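Long-range contact in MsStt7d protein (Micromonas, PDB 4IX3), which is probably an ATP-dependent protein kinase, a homolog of the state transition kinase Stt7, represented here by its catalytic domain: residues T127-A135 / A139-A148. Sequence-based numbering, arbitrary orientation.
Sequences TAPLATAMA and ATELGVTKKA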
ATOM      1  N   THR B 127       5.307  29.040  -6.355  1.00 16.10           N
ATOM      2  CA  THR B 127       4.628  29.868  -5.352  1.00 15.69           C
ATOM      3  C   THR B 127       3.474  30.672  -5.946  1.00 16.40           C
ATOM      4  O   THR B 127       2.440  30.819  -5.275  1.00 16.36           O
ATOM      5  CB  THR B 127       5.632  30.796  -4.676  1.00 15.77           C
ATOM      6  OG1 THR B 127       6.533  29.952  -3.948  1.00 16.57           O
ATOM      7  CG2 THR B 127       4.935  31.813  -3.761  1.00 15.85           C
ATOM      8  N   ALA B 128       3.588  31.143  -7.181  1.00 16.64           N
ATOM      9  CA  ALA B 128       2.484  31.866  -7.820  1.00 17.99           C
ATOM     10  C   ALA B 128       1.169  31.085  -7.988  1.00 17.49           C
ATOM     11  O   ALA B 128       0.142  31.533  -7.480  1.00 18.60           O
ATOM     12  CB  ALA B 128       2.898  32.554  -9.103  1.00 21.78           C
ATOM     13  N   PRO B 129       1.206  29.895  -8.616  1.00 17.31           N
ATOM     14  CA  PRO B 129      -0.058  29.149  -8.748  1.00 17.58           C
ATOM     15  C   PRO B 129      -0.550  28.668  -7.373  1.00 16.69           C
ATOM     16  O   PRO B 129      -1.767  28.651  -7.139  1.00 16.62           O
ATOM     17  CB  PRO B 129       0.307  27.971  -9.653  1.00 21.03           C
ATOM     18  CG  PRO B 129       1.788  27.909  -9.660  1.00 20.05           C
ATOM     19  CD  PRO B 129       2.258  29.339  -9.488  1.00 19.24           C
ATOM     20  N   LEU B 130       0.343  28.414  -6.404  1.00 15.63           N
ATOM     21  CA  LEU B 130      -0.071  28.040  -5.064  1.00 13.86           C
ATOM     22  C   LEU B 130      -0.831  29.210  -4.402  1.00 14.55           C
ATOM     23  O   LEU B 130      -1.941  29.027  -3.888  1.00 13.51           O
ATOM     24  CB  LEU B 130       1.148  27.589  -4.238  1.00 14.31           C
ATOM     25  CG  LEU B 130       0.875  27.346  -2.751  1.00 13.73           C
ATOM     26  CD1 LEU B 130      -0.136  26.233  -2.557  1.00 15.08           C
ATOM     27  CD2 LEU B 130       2.215  27.105  -2.012  1.00 16.92           C
ATOM     28  N   ALA B 131      -0.250  30.407  -4.441  1.00 14.69           N
ATOM     29  CA  ALA B 131      -0.876  31.594  -3.880  1.00 14.60           C
ATOM     30  C   ALA B 131      -2.218  31.879  -4.528  1.00 14.43           C
ATOM     31  O   ALA B 131      -3.164  32.210  -3.826  1.00 14.66           O
ATOM     32  CB  ALA B 131       0.034  32.782  -4.069  1.00 15.25           C
ATOM     33  N   THR B 132      -2.313  31.725  -5.845  1.00 13.92           N
ATOM     34  CA  THR B 132      -3.590  31.957  -6.517  1.00 16.15           C
ATOM     35  C   THR B 132      -4.648  30.977  -6.008  1.00 16.35           C
ATOM     36  O   THR B 132      -5.790  31.375  -5.673  1.00 16.35           O
ATOM     37  CB  THR B 132      -3.389  31.783  -8.020  1.00 17.47           C
ATOM     38  OG1 THR B 132      -2.555  32.870  -8.472  1.00 19.29           O
ATOM     39  CG2 THR B 132      -4.725  31.846  -8.707  1.00 19.54           C
ATOM     40  N   ALA B 133      -4.278  29.700  -5.914  1.00 13.69           N
ATOM     41  CA  ALA B 133      -5.248  28.664  -5.453  1.00 14.19           C
ATOM     42  C   ALA B 133      -5.652  28.911  -3.984  1.00 13.73           C
ATOM     43  O   ALA B 133      -6.801  28.662  -3.600  1.00 14.64           O
ATOM     44  CB  ALA B 133      -4.663  27.275  -5.621  1.00 15.64           C
ATOM     45  N   MET B 134      -4.725  29.434  -3.163  1.00 12.21           N
ATOM     46  CA  MET B 134      -5.010  29.740  -1.769  1.00 11.90           C
ATOM     47  C   MET B 134      -5.687  31.131  -1.574  1.00 12.03           C
ATOM     48  O   MET B 134      -6.000  31.489  -0.439  1.00 14.05           O
ATOM     49  CB  MET B 134      -3.693  29.818  -1.023  1.00 13.37           C
ATOM     50  CG  MET B 134      -2.983  28.467  -0.817  1.00 11.57           C
ATOM     51  SD  MET B 134      -1.334  28.601  -0.105  1.00 13.42           S
ATOM     52  CE  MET B 134      -1.675  29.588   1.372  1.00 13.83           C
ATOM     53  N   ALA B 135      -5.908  31.879  -2.652  1.00 12.54           N
ATOM     54  CA  ALA B 135      -6.404  33.267  -2.553  1.00 14.53           C
ATOM     55  C   ALA B 135      -5.519  34.072  -1.584  1.00 14.34           C
ATOM     56  O   ALA B 135      -6.000  34.808  -0.694  1.00 15.37           O
ATOM     57  CB  ALA B 135      -7.885  33.298  -2.174  1.00 14.84           C
ATOM     58  N   ALA B 139       1.794  36.984  -2.462  1.00 14.99           N
ATOM     59  CA  ALA B 139       2.231  35.875  -3.309  1.00 14.61           C
ATOM     60  C   ALA B 139       3.742  35.699  -3.279  1.00 17.01           C
ATOM     61  O   ALA B 139       4.425  35.805  -4.296  1.00 20.92           O
ATOM     62  CB  ALA B 139       1.747  36.078  -4.737  1.00 19.09           C
ATOM     63  N   THR B 140       4.240  35.425  -2.083  1.00 15.92           N
ATOM     64  CA  THR B 140       5.662  35.183  -1.815  1.00 15.17           C
ATOM     65  C   THR B 140       5.781  33.925  -0.956  1.00 14.56           C
ATOM     66  O   THR B 140       4.789  33.472  -0.371  1.00 14.66           O
ATOM     67  CB  THR B 140       6.360  36.353  -1.074  1.00 16.61           C
ATOM     68  OG1 THR B 140       5.738  36.552   0.214  1.00 16.84           O
ATOM     69  CG2 THR B 140       6.277  37.636  -1.872  1.00 19.06           C
ATOM     70  N   GLU B 141       6.985  33.367  -0.838  1.00 14.00           N
ATOM     71  CA  GLU B 141       7.133  32.209   0.034  1.00 12.54           C
ATOM     72  C   GLU B 141       6.652  32.567   1.444  1.00 12.14           C
ATOM     73  O   GLU B 141       5.903  31.787   2.072  1.00 11.92           O
ATOM     74  CB  GLU B 141       8.555  31.668   0.086  1.00 14.71           C
ATOM     75  CG  GLU B 141       8.940  30.862  -1.147  1.00 15.08           C
ATOM     76  CD  GLU B 141       9.202  31.703  -2.381  1.00 15.38           C
ATOM     77  OE1 GLU B 141       9.983  32.682  -2.317  1.00 18.91           O
ATOM     78  OE2 GLU B 141       8.552  31.456  -3.409  1.00 17.05           O
ATOM     79  N   LEU B 142       7.035  33.750   1.956  1.00 12.33           N
ATOM     80  CA  LEU B 142       6.608  34.127   3.293  1.00 11.52           C
ATOM     81  C   LEU B 142       5.087  34.213   3.387  1.00 11.82           C
ATOM     82  O   LEU B 142       4.477  33.714   4.342  1.00 12.18           O
ATOM     83  CB  LEU B 142       7.237  35.462   3.699  1.00 13.44           C
ATOM     84  CG  LEU B 142       6.883  36.006   5.092  1.00 13.40           C
ATOM     85  CD1 LEU B 142       7.208  35.005   6.183  1.00 14.40           C
ATOM     86  CD2 LEU B 142       7.700  37.281   5.354  1.00 18.14           C
ATOM     87  N   GLY B 143       4.470  34.860   2.410  1.00 13.21           N
ATOM     88  CA  GLY B 143       3.031  35.055   2.394  1.00 13.02           C
ATOM     89  C   GLY B 143       2.259  33.738   2.383  1.00 12.24           C
ATOM     90  O   GLY B 143       1.351  33.542   3.214  1.00 11.65           O
ATOM     91  N   VAL B 144       2.656  32.813   1.507  1.00 12.71           N
ATOM     92  CA  VAL B 144       1.947  31.532   1.410  1.00 12.10           C
ATOM     93  C   VAL B 144       2.230  30.708   2.666  1.00 10.53           C
ATOM     94  O   VAL B 144       1.337  30.000   3.160  1.00 11.13           O
ATOM     95  CB  VAL B 144       2.220  30.735   0.124  1.00 13.29           C
ATOM     96  CG1 VAL B 144       1.747  31.510  -1.083  1.00 14.94           C
ATOM     97  CG2 VAL B 144       3.644  30.213   0.019  1.00 15.81           C
ATOM     98  N   THR B 145       3.447  30.773   3.228  1.00 10.68           N
ATOM     99  CA  THR B 145       3.734  30.037   4.448  1.00 10.27           C
ATOM    100  C   THR B 145       2.884  30.521   5.615  1.00 10.25           C
ATOM    101  O   THR B 145       2.349  29.744   6.393  1.00 11.13           O
ATOM    102  CB  THR B 145       5.252  30.047   4.787  1.00 10.87           C
ATOM    103  OG1 THR B 145       5.946  29.550   3.623  1.00 11.96           O
ATOM    104  CG2 THR B 145       5.568  29.184   6.010  1.00 12.39           C
ATOM    105  N   LYS B 146       2.797  31.835   5.778  1.00 10.77           N
ATOM    106  CA  LYS B 146       1.991  32.374   6.868  1.00 11.85           C
ATOM    107  C   LYS B 146       0.519  31.952   6.776  1.00 11.34           C
ATOM    108  O   LYS B 146      -0.071  31.469   7.758  1.00 12.02           O
ATOM    109  CB  LYS B 146       2.108  33.897   6.817  1.00 13.35           C
ATOM    110  CG  LYS B 146       3.429  34.424   7.333  1.00 18.37           C
ATOM    111  CD  LYS B 146       3.490  35.948   7.364  1.00 20.61           C
ATOM    112  CE  LYS B 146       2.159  36.460   7.889  1.00 20.00           C
ATOM    113  NZ  LYS B 146       2.108  37.571   8.903  1.00 37.53           N
ATOM    114  N   LYS B 147      -0.036  32.090   5.579  1.00 10.32           N
ATOM    115  CA  LYS B 147      -1.448  31.770   5.426  1.00 11.27           C
ATOM    116  C   LYS B 147      -1.704  30.272   5.596  1.00 10.30           C
ATOM    117  O   LYS B 147      -2.620  29.835   6.304  1.00 11.34           O
ATOM    118  CB  LYS B 147      -1.982  32.279   4.101  1.00 11.43           C
ATOM    119  CG  LYS B 147      -3.493  32.071   3.928  1.00 12.45           C
ATOM    120  CD  LYS B 147      -3.982  32.623   2.577  1.00 13.58           C
ATOM    121  CE  LYS B 147      -5.491  32.827   2.465  1.00 12.82           C
ATOM    122  NZ  LYS B 147      -6.198  31.508   2.496  1.00 13.54           N
ATOM    123  N   ALA B 148      -0.900  29.451   4.905  1.00 10.30           N
ATOM    124  CA  ALA B 148      -1.088  27.999   4.947  1.00  9.65           C
ATOM    125  C   ALA B 148      -0.854  27.470   6.343  1.00 10.41           C
ATOM    126  O   ALA B 148      -1.587  26.596   6.814  1.00 10.20           O
ATOM    127  CB  ALA B 148      -0.138  27.311   3.985  1.00 11.18           C
TER
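With CG anti to the backbone N (chi1 -175°) and two more extended torsions behind it, the side chain of K147 runs straight out from its helix and bends only at the last bond to reach M134, while a bend at chi3 (53°) folds the M134 methyl back toward the same lysine. The two residues tie together two consecutive helices of the C-terminal lobe of the protein kinase fold, where helix 127-133 leads through a short loop into the long helix 141-161, the αE of kinases. The axes of helix 127-133 and helix 141-148 run in roughly the same direction, 38° apart, and M134, T127, V144 and K147 bury most of the contact, with alanines filling in between. K147 NZ donates to M134 O at 2.9 Å, in the carbonyl plane, and also forms a salt bridge with E151. M134 O lies where the first helix ends in a Schellman motif at A135. Were this lysine an alanine, M134 O would probably lose this donor, E151 its cationic mate and the methionine methyl the CG and CD beside it. M134 CE sits 3.8 Å from both K147 CB and A148 CB, with V144 O close by, and its sulfur passes V144 CB. V144 then wedges between two residues of the first helix: CG1 touches A131 CB at 3.7 Å and CG2 meets L130 CD2, whose leucine packs onward against helix 119-125. On the loop side, A131 CB abuts A139 CB. T140 is the N-cap of helix 141-161, its OG1 accepting from G143 N at 3.0 Å and also hydrogen-bonded to D138. At the other end of the interface T127 and E141 cross at about a right angle; T127 OG1, which R266 also contacts by a hydrogen bond, donates at 2.6 Å to the anti lone pair of E141 OE2.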